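Long-range contacts in SusD superfamily protein (Parabacteroides distasonis, PDB 3OTN), which is probably an outer-membrane nutrient-binding protein of the SusD family, likely to take part in capturing carbohydrate at the cell surface: residues S220-L231 with Y360-A368; A368-P378 with Q400-W411. All coordinates share one frame; numbering follows the deposited sequence. Where two conformers were deposited one is given.

Contact 1: S220-L231 with Y360-A368; sequences SLEVIKSNEYTL and YTDVLLMYA. With EDO (1,2-ethanediol), chain S.
In the helical scaffold of this SusD-family protein, helix 210-225 and the extended loop after it pack on the start of helix 360-375, with Val223, Ile224, Tyr229 and Leu231 round the Tyr360 ring. The axes of 220-225 and 360-368 approach to 9.2 Å and cross at -129°. The Tyr360 ring is held from both faces: Tyr229 CB sits 3.8 Å from its centroid and 17° off the normal, a CH-pi contact, and Leu364 CD2, one turn along the same helix, lies over the opposite face. With CG anti to the backbone N (chi1 -166°), Tyr360 reaches across to helix 210-225, where Val223 CG1 and Ile224 CA meet the ring at its edge. Its OH shares a 3.0 Å hydrogen bond with O2 of an ethanediol, a probable crystallisation additive that Gln381 and Gln388 also bind.

Packing is tight beside the ring, where Ile224 CG1 comes within 3.5 Å of Leu364 CD2. The other branch of Leu364, CD1, meets Leu231 CD2 tip to tip at 3.6 Å. At the far end Ser220 CB touches Val363 CG1 at 3.6 Å, while Ser220 OG lies in the plane of the Tyr367 ring at its edge, 3.4 Å from Tyr367 CB. Ser220 OG also hydrogen-bonds a water at 2.7 Å, which links weakly to Met366 O. Leu221 runs alongside the Tyr367 ring, whose OH bonds to Asn379. Helix 187-202 also packs on Val223 and Val363; the contact thus joins helices distant in sequence within the alpha-helical, TPR-like scaffold typical of SusD proteins.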
loop_
_atom_site.group_PDB
_atom_site.type_symbol
_atom_site.label_atom_id
_atom_site.label_comp_id
_atom_site.label_asym_id
_atom_site.label_seq_id
_atom_site.Cartn_x
_atom_site.Cartn_y
_atom_site.Cartn_z
ATOM N N SER A 220 -17.226 0.071 -3.223
ATOM C CA SER A 220 -16.740 -1.300 -3.040
ATOM C C SER A 220 -17.796 -2.327 -3.472
ATOM O O SER A 220 -17.436 -3.370 -4.055
ATOM C CB SER A 220 -16.231 -1.514 -1.604
ATOM O OG SER A 220 -17.184 -1.053 -0.669
ATOM N N LEU A 221 -19.085 -2.036 -3.205
ATOM C CA LEU A 221 -20.178 -2.910 -3.635
ATOM C C LEU A 221 -20.243 -3.000 -5.158
ATOM O O LEU A 221 -20.459 -4.091 -5.693
ATOM C CB LEU A 221 -21.536 -2.455 -3.109
ATOM C CG LEU A 221 -22.696 -3.447 -3.271
ATOM C CD1 LEU A 221 -22.378 -4.772 -2.634
ATOM C CD2 LEU A 221 -23.953 -2.862 -2.636
ATOM N N GLU A 222 -20.019 -1.873 -5.848
ATOM C CA GLU A 222 -19.962 -1.870 -7.322
ATOM C C GLU A 222 -18.884 -2.836 -7.819
ATOM O O GLU A 222 -19.127 -3.601 -8.770
ATOM C CB GLU A 222 -19.776 -0.443 -7.897
ATOM C CG GLU A 222 -21.084 0.408 -7.867
ATOM C CD GLU A 222 -20.898 1.936 -8.079
ATOM O OE1 GLU A 222 -19.783 2.415 -8.288
ATOM O OE2 GLU A 222 -21.901 2.687 -8.029
ATOM N N VAL A 223 -17.709 -2.830 -7.171
ATOM C CA VAL A 223 -16.628 -3.744 -7.561
ATOM C C VAL A 223 -17.049 -5.214 -7.373
ATOM O O VAL A 223 -16.770 -6.052 -8.226
ATOM C CB VAL A 223 -15.292 -3.455 -6.797
ATOM C CG1 VAL A 223 -14.191 -4.471 -7.194
ATOM C CG2 VAL A 223 -14.794 -2.029 -7.089
ATOM N N ILE A 224 -17.687 -5.511 -6.251
ATOM C CA ILE A 224 -18.222 -6.857 -5.976
ATOM C C ILE A 224 -19.230 -7.269 -7.057
ATOM O O ILE A 224 -19.102 -8.330 -7.661
ATOM C CB ILE A 224 -18.882 -6.939 -4.571
ATOM C CG1 ILE A 224 -17.832 -6.749 -3.478
ATOM C CG2 ILE A 224 -19.615 -8.298 -4.355
ATOM C CD1 ILE A 224 -18.435 -6.559 -2.048
ATOM N N LYS A 225 -20.219 -6.414 -7.304
ATOM C CA LYS A 225 -21.299 -6.716 -8.271
ATOM C C LYS A 225 -20.825 -6.812 -9.715
ATOM O O LYS A 225 -21.482 -7.440 -10.522
ATOM C CB LYS A 225 -22.419 -5.666 -8.200
ATOM C CG LYS A 225 -23.252 -5.664 -6.888
ATOM C CD LYS A 225 -23.885 -7.000 -6.561
ATOM C CE LYS A 225 -24.819 -6.872 -5.354
ATOM N NZ LYS A 225 -25.189 -8.211 -4.831
ATOM N N SER A 226 -19.693 -6.197 -10.031
ATOM C CA SER A 226 -19.112 -6.287 -11.366
ATOM C C SER A 226 -18.729 -7.701 -11.798
ATOM O O SER A 226 -18.717 -7.963 -12.985
ATOM C CB SER A 226 -17.876 -5.389 -11.490
ATOM O OG SER A 226 -16.731 -5.993 -10.890
ATOM N N ASN A 227 -18.409 -8.602 -10.859
ATOM C CA ASN A 227 -17.968 -9.974 -11.205
ATOM C C ASN A 227 -16.691 -10.009 -12.059
ATOM O O ASN A 227 -16.419 -10.994 -12.695
ATOM C CB ASN A 227 -19.062 -10.790 -11.953
ATOM C CG ASN A 227 -20.336 -10.939 -11.173
ATOM O OD1 ASN A 227 -20.320 -11.273 -9.994
ATOM N ND2 ASN A 227 -21.468 -10.743 -11.848
ATOM N N GLU A 228 -15.904 -8.946 -12.042
ATOM C CA GLU A 228 -14.657 -8.867 -12.787
ATOM C C GLU A 228 -13.453 -9.320 -11.969
ATOM O O GLU A 228 -12.356 -9.340 -12.505
ATOM C CB GLU A 228 -14.386 -7.421 -13.154
ATOM C CG GLU A 228 -15.507 -6.783 -13.943
ATOM C CD GLU A 228 -15.308 -6.819 -15.425
ATOM O OE1 GLU A 228 -14.439 -7.568 -15.904
ATOM O OE2 GLU A 228 -16.044 -6.078 -16.106
ATOM N N TYR A 229 -13.642 -9.562 -10.666
ATOM C CA TYR A 229 -12.558 -9.987 -9.762
ATOM C C TYR A 229 -13.080 -11.169 -8.945
ATOM O O TYR A 229 -14.280 -11.260 -8.652
ATOM C CB TYR A 229 -12.104 -8.850 -8.830
ATOM C CG TYR A 229 -11.716 -7.587 -9.586
ATOM C CD1 TYR A 229 -10.496 -7.493 -10.216
ATOM C CD2 TYR A 229 -12.625 -6.537 -9.753
ATOM C CE1 TYR A 229 -10.139 -6.376 -10.973
ATOM C CE2 TYR A 229 -12.283 -5.396 -10.490
ATOM C CZ TYR A 229 -11.040 -5.323 -11.098
ATOM O OH TYR A 229 -10.663 -4.217 -11.809
ATOM N N THR A 230 -12.161 -12.048 -8.569
ATOM C CA THR A 230 -12.466 -13.245 -7.796
ATOM C C THR A 230 -11.388 -13.397 -6.745
ATOM O O THR A 230 -10.258 -12.952 -6.949
ATOM C CB THR A 230 -12.466 -14.522 -8.684
ATOM O OG1 THR A 230 -11.265 -14.538 -9.459
ATOM C CG2 THR A 230 -13.644 -14.536 -9.630
ATOM N N LEU A 231 -11.753 -13.974 -5.611
ATOM C CA LEU A 231 -10.802 -14.253 -4.544
ATOM C C LEU A 231 -9.866 -15.409 -4.964
ATOM O O LEU A 231 -10.300 -16.380 -5.575
ATOM C CB LEU A 231 -11.542 -14.625 -3.260
ATOM C CG LEU A 231 -12.218 -13.501 -2.474
ATOM C CD1 LEU A 231 -12.996 -14.104 -1.271
ATOM C CD2 LEU A 231 -11.220 -12.458 -2.003
ATOM N N TYR A 360 -8.599 -7.372 -4.523
ATOM C CA TYR A 360 -10.000 -7.614 -4.167
ATOM C C TYR A 360 -10.241 -7.910 -2.702
ATOM O O TYR A 360 -11.253 -7.443 -2.137
ATOM C CB TYR A 360 -10.517 -8.760 -5.028
ATOM C CG TYR A 360 -12.006 -8.979 -5.084
ATOM C CD1 TYR A 360 -12.877 -7.935 -5.328
ATOM C CD2 TYR A 360 -12.517 -10.262 -5.028
ATOM C CE1 TYR A 360 -14.226 -8.167 -5.459
ATOM C CE2 TYR A 360 -13.861 -10.506 -5.157
ATOM C CZ TYR A 360 -14.706 -9.462 -5.375
ATOM O OH TYR A 360 -16.033 -9.702 -5.487
ATOM N N THR A 361 -9.338 -8.648 -2.058
ATOM C CA THR A 361 -9.525 -8.918 -0.597
ATOM C C THR A 361 -9.666 -7.634 0.234
ATOM O O THR A 361 -10.555 -7.537 1.088
ATOM C CB THR A 361 -8.439 -9.836 0.000
ATOM O OG1 THR A 361 -8.516 -11.123 -0.610
ATOM C CG2 THR A 361 -8.616 -10.003 1.538
ATOM N N ASP A 362 -8.824 -6.644 -0.057
ATOM C CA ASP A 362 -8.849 -5.328 0.589
ATOM C C ASP A 362 -10.194 -4.653 0.326
ATOM O O ASP A 362 -10.824 -4.153 1.242
ATOM C CB ASP A 362 -7.712 -4.479 0.007
ATOM C CG ASP A 362 -7.449 -3.156 0.753
ATOM O OD1 ASP A 362 -8.113 -2.785 1.770
ATOM O OD2 ASP A 362 -6.495 -2.472 0.283
ATOM N N VAL A 363 -10.661 -4.722 -0.913
ATOM C CA VAL A 363 -11.920 -4.075 -1.275
ATOM C C VAL A 363 -13.095 -4.730 -0.522
ATOM O O VAL A 363 -13.961 -4.023 -0.041
ATOM C CB VAL A 363 -12.174 -4.055 -2.773
ATOM C CG1 VAL A 363 -13.579 -3.466 -3.073
ATOM C CG2 VAL A 363 -11.091 -3.246 -3.483
ATOM N N LEU A 364 -13.126 -6.058 -0.453
ATOM C CA LEU A 364 -14.150 -6.776 0.318
ATOM C C LEU A 364 -14.173 -6.354 1.813
ATOM O O LEU A 364 -15.239 -6.070 2.389
ATOM C CB LEU A 364 -13.927 -8.284 0.228
ATOM C CG LEU A 364 -14.040 -8.976 -1.141
ATOM C CD1 LEU A 364 -14.051 -10.495 -0.996
ATOM C CD2 LEU A 364 -15.284 -8.492 -1.864
ATOM N N LEU A 365 -13.001 -6.286 2.429
ATOM C CA LEU A 365 -12.939 -5.887 3.835
ATOM C C LEU A 365 -13.280 -4.393 3.991
ATOM O O LEU A 365 -13.868 -4.017 4.984
ATOM C CB LEU A 365 -11.570 -6.212 4.416
ATOM C CG LEU A 365 -11.302 -7.718 4.549
ATOM C CD1 LEU A 365 -9.811 -7.949 4.813
ATOM C CD2 LEU A 365 -12.144 -8.289 5.694
HETATM N N MSE A 366 -12.928 -3.544 3.017
HETATM C CA MSE A 366 -13.387 -2.140 3.018
HETATM C C MSE A 366 -14.897 -2.039 2.912
HETATM O O MSE A 366 -15.480 -1.196 3.582
HETATM C CB MSE A 366 -12.716 -1.317 1.911
HETATM C CG MSE A 366 -11.250 -1.050 2.172
HETATM SE SE MSE A 366 -10.605 0.379 1.012
HETATM C CE MSE A 366 -10.769 -0.481 -0.692
ATOM N N TYR A 367 -15.529 -2.904 2.105
ATOM C CA TYR A 367 -16.998 -2.961 2.088
ATOM C C TYR A 367 -17.566 -3.321 3.463
ATOM O O TYR A 367 -18.447 -2.597 3.961
ATOM C CB TYR A 367 -17.596 -3.917 1.035
ATOM C CG TYR A 367 -19.130 -3.944 1.131
ATOM C CD1 TYR A 367 -19.908 -2.948 0.549
ATOM C CD2 TYR A 367 -19.784 -4.938 1.857
ATOM C CE1 TYR A 367 -21.311 -2.949 0.692
ATOM C CE2 TYR A 367 -21.168 -4.959 1.981
ATOM C CZ TYR A 367 -21.921 -3.950 1.394
ATOM O OH TYR A 367 -23.278 -3.969 1.530
ATOM N N ALA A 368 -17.106 -4.433 4.055
ATOM C CA ALA A 368 -17.580 -4.864 5.393
ATOM C C ALA A 368 -17.419 -3.748 6.429
ATOM O O ALA A 368 -18.326 -3.513 7.232
ATOM C CB ALA A 368 -16.867 -6.133 5.883
HETATM C C1 EDO S . -18.766 -11.732 -2.420
HETATM O O1 EDO S . -19.531 -12.508 -1.491
HETATM C C2 EDO S . -17.353 -12.293 -2.516
HETATM O O2 EDO S . -16.850 -12.084 -3.843
HETATM O O HOH W 1 -16.094 0.350 1.311
#

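Contact 2: A368-P378 with Q400-W411; sequences AEAQVNADGTP and QTNASAFLEEVW. With ACT (acetate ion), chain H.
Glu369 OE2 is gripped twice: by the indole of Trp411 across the contact and by Arg430 in a salt bridge. The bond from Trp411 NE1 to Glu369 OE2 is 2.9 Å long and nearly straight, with an N-H...O angle of 169°. It lies in the indole plane yet meets the carboxylate from above, 71° out of its plane. An extended Glu369 side chain, CG anti to the backbone N, spans the distance, and its CG passes 3.7 Å from Leu407 CD1. The nearby guanidinium would be expected to favour the charged carboxylate.

Segments 368-375 and 403-411 form a nearly antiparallel helix pair, their directions 162° apart and their axes 9.7 Å at closest approach, in the helical RagB/SusD region. Between them Leu407 CD1 also touches Val372 CG1 at 3.8 Å and the amide of Asn373, whose ND2 is tied back to Glu369 O. That carbonyl accepts from Asn373 N as well, the two donors arriving from opposite faces of its plane. Beyond the helix end, Pro378 CB stands over the centre of the Phe406 ring, 3.7 Å from the centroid and close to the ring normal, a CH-pi contact. Ala368 CB comes to the edge of the same ring and packs on Val410 CG2 at 3.8 Å. Asn402 N-caps helix 403-418, its OD1 accepting from Ala405 N at 2.9 Å.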
loop_
_atom_site.group_PDB
_atom_site.type_symbol
_atom_site.label_atom_id
_atom_site.label_comp_id
_atom_site.label_asym_id
_atom_site.label_seq_id
_atom_site.Cartn_x
_atom_site.Cartn_y
_atom_site.Cartn_z
ATOM N N ALA A 368 -17.106 -4.433 4.055
ATOM C CA ALA A 368 -17.580 -4.864 5.393
ATOM C C ALA A 368 -17.419 -3.748 6.429
ATOM O O ALA A 368 -18.326 -3.513 7.232
ATOM C CB ALA A 368 -16.867 -6.133 5.883
ATOM N N GLU A 369 -16.271 -3.075 6.411
ATOM C CA GLU A 369 -16.002 -2.005 7.377
ATOM C C GLU A 369 -16.923 -0.815 7.193
ATOM O O GLU A 369 -17.555 -0.368 8.137
ATOM C CB GLU A 369 -14.520 -1.585 7.363
ATOM C CG GLU A 369 -14.217 -0.517 8.431
ATOM C CD GLU A 369 -12.723 -0.240 8.660
ATOM O OE1 GLU A 369 -11.889 -0.866 8.011
ATOM O OE2 GLU A 369 -12.403 0.591 9.540
ATOM N N ALA A 370 -17.007 -0.305 5.975
ATOM C CA ALA A 370 -17.893 0.818 5.670
ATOM C C ALA A 370 -19.361 0.503 5.971
ATOM O O ALA A 370 -20.097 1.352 6.514
ATOM C CB ALA A 370 -17.738 1.235 4.186
ATOM N N GLN A 371 -19.791 -0.703 5.579
ATOM C CA GLN A 371 -21.186 -1.127 5.713
ATOM C C GLN A 371 -21.586 -1.188 7.182
ATOM O O GLN A 371 -22.634 -0.634 7.563
ATOM C CB GLN A 371 -21.441 -2.484 5.015
ATOM C CG GLN A 371 -22.889 -2.915 4.997
ATOM C CD GLN A 371 -23.282 -3.729 6.234
ATOM O OE1 GLN A 371 -22.587 -4.670 6.598
ATOM N NE2 GLN A 371 -24.395 -3.376 6.864
ATOM N N VAL A 372 -20.765 -1.840 8.006
ATOM C CA VAL A 372 -21.090 -1.934 9.421
ATOM C C VAL A 372 -21.073 -0.557 10.117
ATOM O O VAL A 372 -21.875 -0.306 11.010
ATOM C CB VAL A 372 -20.231 -2.964 10.201
ATOM C CG1 VAL A 372 -18.811 -2.466 10.423
ATOM C CG2 VAL A 372 -20.912 -3.265 11.528
ATOM N N ASN A 373 -20.174 0.317 9.697
ATOM C CA ASN A 373 -20.096 1.666 10.238
ATOM C C ASN A 373 -21.286 2.527 9.800
ATOM O O ASN A 373 -21.843 3.253 10.602
ATOM C CB ASN A 373 -18.755 2.337 9.836
ATOM C CG ASN A 373 -17.620 2.058 10.828
ATOM O OD1 ASN A 373 -17.675 2.496 11.968
ATOM N ND2 ASN A 373 -16.574 1.378 10.376
ATOM N N ALA A 374 -21.676 2.451 8.529
ATOM C CA ALA A 374 -22.868 3.186 8.059
ATOM C C ALA A 374 -24.129 2.657 8.728
ATOM O O ALA A 374 -24.865 3.417 9.365
ATOM C CB ALA A 374 -23.000 3.111 6.546
ATOM N N ASP A 375 -24.375 1.356 8.584
ATOM C CA ASP A 375 -25.636 0.748 9.011
ATOM C C ASP A 375 -25.711 0.376 10.499
ATOM O O ASP A 375 -26.786 0.046 10.989
ATOM C CB ASP A 375 -25.950 -0.501 8.166
ATOM C CG ASP A 375 -26.111 -0.192 6.679
ATOM O OD1 ASP A 375 -26.459 0.956 6.337
ATOM O OD2 ASP A 375 -25.879 -1.099 5.844
ATOM N N GLY A 376 -24.584 0.366 11.201
ATOM C CA GLY A 376 -24.551 -0.016 12.614
ATOM C C GLY A 376 -24.723 -1.504 12.876
ATOM O O GLY A 376 -24.767 -1.916 14.023
ATOM N N THR A 377 -24.815 -2.320 11.826
ATOM C CA THR A 377 -25.065 -3.754 11.976
ATOM C C THR A 377 -24.650 -4.438 10.647
ATOM O O THR A 377 -24.873 -3.877 9.571
ATOM C CB THR A 377 -26.563 -4.039 12.402
ATOM O OG1 THR A 377 -26.733 -5.429 12.748
ATOM C CG2 THR A 377 -27.583 -3.617 11.305
ATOM N N PRO A 378 -24.006 -5.617 10.716
ATOM C CA PRO A 378 -23.546 -6.215 9.477
ATOM C C PRO A 378 -24.706 -6.795 8.668
ATOM O O PRO A 378 -25.613 -7.384 9.243
ATOM C CB PRO A 378 -22.583 -7.313 9.963
ATOM C CG PRO A 378 -23.128 -7.708 11.260
ATOM C CD PRO A 378 -23.652 -6.456 11.871
ATOM N N GLN A 400 -21.345 -14.018 15.250
ATOM C CA GLN A 400 -21.541 -12.591 15.581
ATOM C C GLN A 400 -22.236 -12.452 16.931
ATOM O O GLN A 400 -23.045 -13.300 17.342
ATOM C CB GLN A 400 -22.301 -11.807 14.488
ATOM C CG GLN A 400 -22.208 -10.249 14.604
ATOM C CD GLN A 400 -23.511 -9.562 15.067
ATOM O OE1 GLN A 400 -24.534 -10.217 15.250
ATOM N NE2 GLN A 400 -23.475 -8.236 15.236
ATOM N N THR A 401 -21.875 -11.386 17.637
ATOM C CA THR A 401 -22.504 -11.021 18.899
ATOM C C THR A 401 -23.035 -9.577 18.827
ATOM O O THR A 401 -24.180 -9.312 19.254
ATOM C CB THR A 401 -21.549 -11.273 20.097
ATOM O OG1 THR A 401 -20.248 -10.740 19.808
ATOM C CG2 THR A 401 -21.435 -12.786 20.364
ATOM N N ASN A 402 -22.237 -8.656 18.285
ATOM C CA ASN A 402 -22.669 -7.275 18.088
ATOM C C ASN A 402 -21.903 -6.547 16.962
ATOM O O ASN A 402 -20.960 -7.099 16.368
ATOM C CB ASN A 402 -22.653 -6.530 19.443
ATOM C CG ASN A 402 -21.307 -6.603 20.161
ATOM O OD1 ASN A 402 -20.385 -5.874 19.811
ATOM N ND2 ASN A 402 -21.207 -7.454 21.203
ATOM N N ALA A 403 -22.351 -5.342 16.618
ATOM C CA ALA A 403 -21.720 -4.573 15.566
ATOM C C ALA A 403 -20.255 -4.253 15.882
ATOM O O ALA A 403 -19.415 -4.266 14.985
ATOM C CB ALA A 403 -22.472 -3.306 15.318
ATOM N N SER A 404 -19.960 -3.964 17.147
ATOM C CA SER A 404 -18.612 -3.604 17.574
ATOM C C SER A 404 -17.667 -4.815 17.451
ATOM O O SER A 404 -16.562 -4.691 16.934
ATOM C CB SER A 404 -18.659 -3.069 19.013
ATOM O OG SER A 404 -17.375 -2.771 19.501
ATOM N N ALA A 405 -18.120 -5.976 17.933
ATOM C CA ALA A 405 -17.348 -7.212 17.788
ATOM C C ALA A 405 -17.134 -7.543 16.303
ATOM O O ALA A 405 -16.056 -8.022 15.938
ATOM C CB ALA A 405 -18.008 -8.402 18.482
ATOM N N PHE A 406 -18.159 -7.320 15.468
ATOM C CA PHE A 406 -18.013 -7.535 14.018
ATOM C C PHE A 406 -17.006 -6.583 13.379
ATOM O O PHE A 406 -16.192 -7.009 12.568
ATOM C CB PHE A 406 -19.343 -7.479 13.270
ATOM C CG PHE A 406 -19.235 -7.935 11.850
ATOM C CD1 PHE A 406 -19.378 -9.273 11.531
ATOM C CD2 PHE A 406 -18.992 -7.023 10.825
ATOM C CE1 PHE A 406 -19.275 -9.696 10.227
ATOM C CE2 PHE A 406 -18.860 -7.447 9.528
ATOM C CZ PHE A 406 -18.996 -8.777 9.230
ATOM N N LEU A 407 -17.054 -5.301 13.723
ATOM C CA LEU A 407 -16.053 -4.363 13.229
ATOM C C LEU A 407 -14.629 -4.782 13.620
ATOM O O LEU A 407 -13.700 -4.704 12.804
ATOM C CB LEU A 407 -16.364 -2.956 13.712
ATOM C CG LEU A 407 -15.470 -1.804 13.265
ATOM C CD1 LEU A 407 -15.273 -1.799 11.758
ATOM C CD2 LEU A 407 -16.061 -0.491 13.752
ATOM N N GLU A 408 -14.451 -5.257 14.853
ATOM C CA GLU A 408 -13.124 -5.662 15.286
ATOM C C GLU A 408 -12.647 -6.939 14.568
ATOM O O GLU A 408 -11.435 -7.107 14.337
ATOM C CB GLU A 408 -13.067 -5.778 16.815
ATOM C CG GLU A 408 -13.231 -4.412 17.470
ATOM C CD GLU A 408 -12.983 -4.381 18.964
ATOM O OE1 GLU A 408 -12.563 -5.401 19.535
ATOM O OE2 GLU A 408 -13.194 -3.295 19.553
ATOM N N GLU A 409 -13.572 -7.829 14.220
ATOM C CA GLU A 409 -13.231 -9.024 13.416
ATOM C C GLU A 409 -12.812 -8.645 11.997
ATOM O O GLU A 409 -11.887 -9.257 11.466
ATOM C CB GLU A 409 -14.388 -10.017 13.372
ATOM C CG GLU A 409 -14.168 -11.233 12.462
ATOM C CD GLU A 409 -12.985 -12.097 12.880
ATOM O OE1 GLU A 409 -12.568 -12.074 14.060
ATOM O OE2 GLU A 409 -12.497 -12.835 12.017
ATOM N N VAL A 410 -13.474 -7.647 11.395
ATOM C CA VAL A 410 -13.061 -7.108 10.060
ATOM C C VAL A 410 -11.645 -6.534 10.159
ATOM O O VAL A 410 -10.769 -6.857 9.365
ATOM C CB VAL A 410 -14.043 -6.029 9.563
ATOM C CG1 VAL A 410 -13.513 -5.317 8.320
ATOM C CG2 VAL A 410 -15.443 -6.640 9.323
ATOM N N TRP A 411 -11.412 -5.727 11.196
ATOM C CA TRP A 411 -10.079 -5.222 11.478
ATOM C C TRP A 411 -9.088 -6.381 11.620
ATOM O O TRP A 411 -8.014 -6.347 11.008
ATOM C CB TRP A 411 -10.048 -4.360 12.722
ATOM C CG TRP A 411 -10.684 -3.012 12.585
ATOM C CD1 TRP A 411 -11.040 -2.351 11.418
ATOM C CD2 TRP A 411 -11.020 -2.140 13.652
ATOM N NE1 TRP A 411 -11.577 -1.128 11.722
ATOM C CE2 TRP A 411 -11.591 -0.974 13.081
ATOM C CE3 TRP A 411 -10.921 -2.233 15.047
ATOM C CZ2 TRP A 411 -12.024 0.105 13.862
ATOM C CZ3 TRP A 411 -11.358 -1.149 15.826
ATOM C CH2 TRP A 411 -11.911 -0.008 15.225
HETATM C C ACT H . -15.071 -0.122 18.216
HETATM O O ACT H . -14.837 -1.313 18.507
HETATM O OXT ACT H . -16.260 0.106 17.908
HETATM C CH3 ACT H . -14.032 0.971 18.241
#

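In the fold
Contacts 1 and 2 follow one another along the chain; both use helix 360-375 and have Ala368 in common, and their centres are about 17 Å apart. They meet where Leu365 O of contact 1 packs against Val410 CG1 of contact 2, at 3.6 Å. Helix 360-375 runs between helices 210-225 and 403-418, touching both along most of its length: Ala370 meets Ser216 and Ala217, while Leu365 meets Arg414. Helix 380-392 bridges the two regions, touching Leu364 and Tyr367 in contact 1 and Phe406 and Val410 in contact 2. Both centres lie on the same side of the chain's centre, about 17 and 23 Å from it. The bound ethanediol and acetate, probably from the crystallisation liquor, establish no carbohydrate site here.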